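Long-range contact in ABC transporter (Thermotoga maritima, PDB 1JI0), which binds ATP and probably hydrolyses it to power the uptake of branched-chain amino acids across the membrane: residues L7-L12 with K23-K28. Sequence-based numbering, arbitrary orientation.
Sequences LEVQSL and KGIDLK
Gly24 opens the pairing of segment 23-28 with 7-12: it and Ile25 face Leu12, forming a G1 beta bulge where the positive phi of Gly24 (80°) turns the chain into the strand. Ile25 faces both Ser11 and Leu12, a second G1 bulge, and its carbonyl oxygen takes the N-H of Leu12 in the carbonyl plane, on a lone pair, 2.9 Å from Leu12 N. On the face shared by Val9, Leu12, Ile25 and Leu27, CG1 of Ile25 lies 3.9 Å from CB of Leu12.

At Asp26 a side chain stands in for a backbone acceptor. With CG anti to its carbonyl carbon (chi1 -59°), OD1 reaches the N-H of Ser11, 2.6 Å from Ser11 N and nearly straight, though met 37° out of the carboxylate plane. Two waters join the carboxylate to Ser11 OG.

Leu27 exchanges two backbone hydrogen bonds with Val9, and its CD1 packs alongside Val9 CG2 at 4.1 Å. This apolar face, with Ile25 and Leu27 both touching Thr48, looks toward helix 45-52, whose first residues, Lys45 to Thr47, bind ATP.

Lys28 runs extended beside Glu8, its CE 3.3 Å from Glu8 OE2 while NZ stays beyond salt-bridge range. Gln10 NE2 donates a hydrogen bond to the same oxygen, from above the carboxylate plane. With an alanine in place of Glu8, the Gln10 amide is likely to lose this acceptor and the Lys28 amine its nearby opposite charge.

The chemistry divides: apolar side chains pack toward the ATP-site helix, carboxylates, lysine and waters share the other face, and the Ser11-Leu12 bulge alone takes the register shift.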
loop_
_atom_site.group_PDB
_atom_site.type_symbol
_atom_site.label_atom_id
_atom_site.label_comp_id
_atom_site.label_asym_id
_atom_site.label_seq_id
_atom_site.Cartn_x
_atom_site.Cartn_y
_atom_site.Cartn_z
ATOM N N LEU A 7 2.108 9.381 8.459
ATOM C CA LEU A 7 1.076 9.961 7.618
ATOM C C LEU A 7 -0.185 10.215 8.412
ATOM O O LEU A 7 -0.679 9.326 9.114
ATOM C CB LEU A 7 0.742 9.032 6.449
ATOM C CG LEU A 7 -0.272 9.627 5.463
ATOM C CD1 LEU A 7 0.448 10.584 4.505
ATOM C CD2 LEU A 7 -0.940 8.506 4.686
ATOM N N GLU A 8 -0.693 11.436 8.317
ATOM C CA GLU A 8 -1.931 11.786 8.993
ATOM C C GLU A 8 -2.860 12.487 8.013
ATOM O O GLU A 8 -2.474 13.451 7.350
ATOM C CB GLU A 8 -1.686 12.697 10.197
ATOM C CG GLU A 8 -2.973 12.990 10.968
ATOM C CD GLU A 8 -2.772 13.905 12.159
ATOM O OE1 GLU A 8 -1.635 14.380 12.364
ATOM O OE2 GLU A 8 -3.757 14.151 12.889
ATOM N N VAL A 9 -4.081 11.983 7.908
ATOM C CA VAL A 9 -5.082 12.568 7.025
ATOM C C VAL A 9 -6.086 13.228 7.954
ATOM O O VAL A 9 -6.566 12.593 8.885
ATOM C CB VAL A 9 -5.793 11.472 6.172
ATOM C CG1 VAL A 9 -6.907 12.091 5.333
ATOM C CG2 VAL A 9 -4.785 10.782 5.262
ATOM N N GLN A 10 -6.383 14.507 7.730
ATOM C CA GLN A 10 -7.341 15.206 8.581
ATOM C C GLN A 10 -8.553 15.680 7.786
ATOM O O GLN A 10 -8.404 16.371 6.780
ATOM C CB GLN A 10 -6.687 16.420 9.251
ATOM C CG GLN A 10 -5.360 16.132 9.931
ATOM C CD GLN A 10 -4.814 17.342 10.668
ATOM O OE1 GLN A 10 -4.906 18.475 10.185
ATOM N NE2 GLN A 10 -4.233 17.107 11.839
ATOM N N SER A 11 -9.742 15.302 8.249
ATOM C CA SER A 11 -11.005 15.686 7.617
ATOM C C SER A 11 -10.900 15.805 6.099
ATOM O O SER A 11 -11.272 16.828 5.522
ATOM C CB SER A 11 -11.490 17.017 8.202
ATOM O OG SER A 11 -11.602 16.939 9.617
ATOM N N LEU A 12 -10.392 14.754 5.463
ATOM C CA LEU A 12 -10.212 14.729 4.019
ATOM C C LEU A 12 -11.526 14.617 3.261
ATOM O O LEU A 12 -12.377 13.793 3.591
ATOM C CB LEU A 12 -9.306 13.561 3.619
ATOM C CG LEU A 12 -9.170 13.254 2.121
ATOM C CD1 LEU A 12 -8.543 14.433 1.402
ATOM C CD2 LEU A 12 -8.332 12.000 1.919
ATOM N N LYS A 23 -15.852 11.743 2.231
ATOM C CA LYS A 23 -16.560 12.779 2.971
ATOM C C LYS A 23 -16.031 13.133 4.358
ATOM O O LYS A 23 -16.747 12.990 5.339
ATOM C CB LYS A 23 -18.031 12.386 3.090
ATOM C CG LYS A 23 -18.627 11.891 1.783
ATOM C CD LYS A 23 -20.023 11.348 1.996
ATOM C CE LYS A 23 -20.608 10.815 0.703
ATOM N NZ LYS A 23 -21.936 10.203 0.947
ATOM N N GLY A 24 -14.789 13.605 4.429
ATOM C CA GLY A 24 -14.206 14.010 5.703
ATOM C C GLY A 24 -13.681 12.900 6.597
ATOM O O GLY A 24 -14.161 12.718 7.711
ATOM N N ILE A 25 -12.690 12.159 6.126
ATOM C CA ILE A 25 -12.140 11.072 6.926
ATOM C C ILE A 25 -10.842 11.481 7.619
ATOM O O ILE A 25 -10.154 12.400 7.170
ATOM C CB ILE A 25 -11.851 9.832 6.056
ATOM C CG1 ILE A 25 -10.835 10.195 4.970
ATOM C CG2 ILE A 25 -13.159 9.303 5.443
ATOM C CD1 ILE A 25 -10.271 9.005 4.256
ATOM N N ASP A 26 -10.528 10.793 8.718
ATOM C CA ASP A 26 -9.298 11.030 9.482
ATOM C C ASP A 26 -8.575 9.687 9.585
ATOM O O ASP A 26 -9.210 8.665 9.821
ATOM C CB ASP A 26 -9.617 11.521 10.896
ATOM C CG ASP A 26 -10.431 12.805 10.906
ATOM O OD1 ASP A 26 -9.925 13.852 10.446
ATOM O OD2 ASP A 26 -11.586 12.758 11.381
ATOM N N LEU A 27 -7.259 9.691 9.407
ATOM C CA LEU A 27 -6.462 8.468 9.498
ATOM C C LEU A 27 -5.065 8.808 9.966
ATOM O O LEU A 27 -4.569 9.894 9.695
ATOM C CB LEU A 27 -6.275 7.802 8.135
ATOM C CG LEU A 27 -7.366 7.503 7.123
ATOM C CD1 LEU A 27 -6.683 7.217 5.782
ATOM C CD2 LEU A 27 -8.205 6.326 7.578
ATOM N N LYS A 28 -4.422 7.859 10.638
ATOM C CA LYS A 28 -3.046 8.034 11.083
ATOM C C LYS A 28 -2.324 6.730 10.816
ATOM O O LYS A 28 -2.880 5.655 11.032
ATOM C CB LYS A 28 -2.984 8.368 12.574
ATOM C CG LYS A 28 -3.500 9.753 12.906
ATOM C CD LYS A 28 -3.207 10.111 14.354
ATOM C CE LYS A 28 -3.846 11.433 14.730
ATOM N NZ LYS A 28 -3.638 11.727 16.177
HETATM O O HOH W 1 -12.967 15.148 11.209
HETATM O O HOH W 2 -9.367 16.554 11.905
#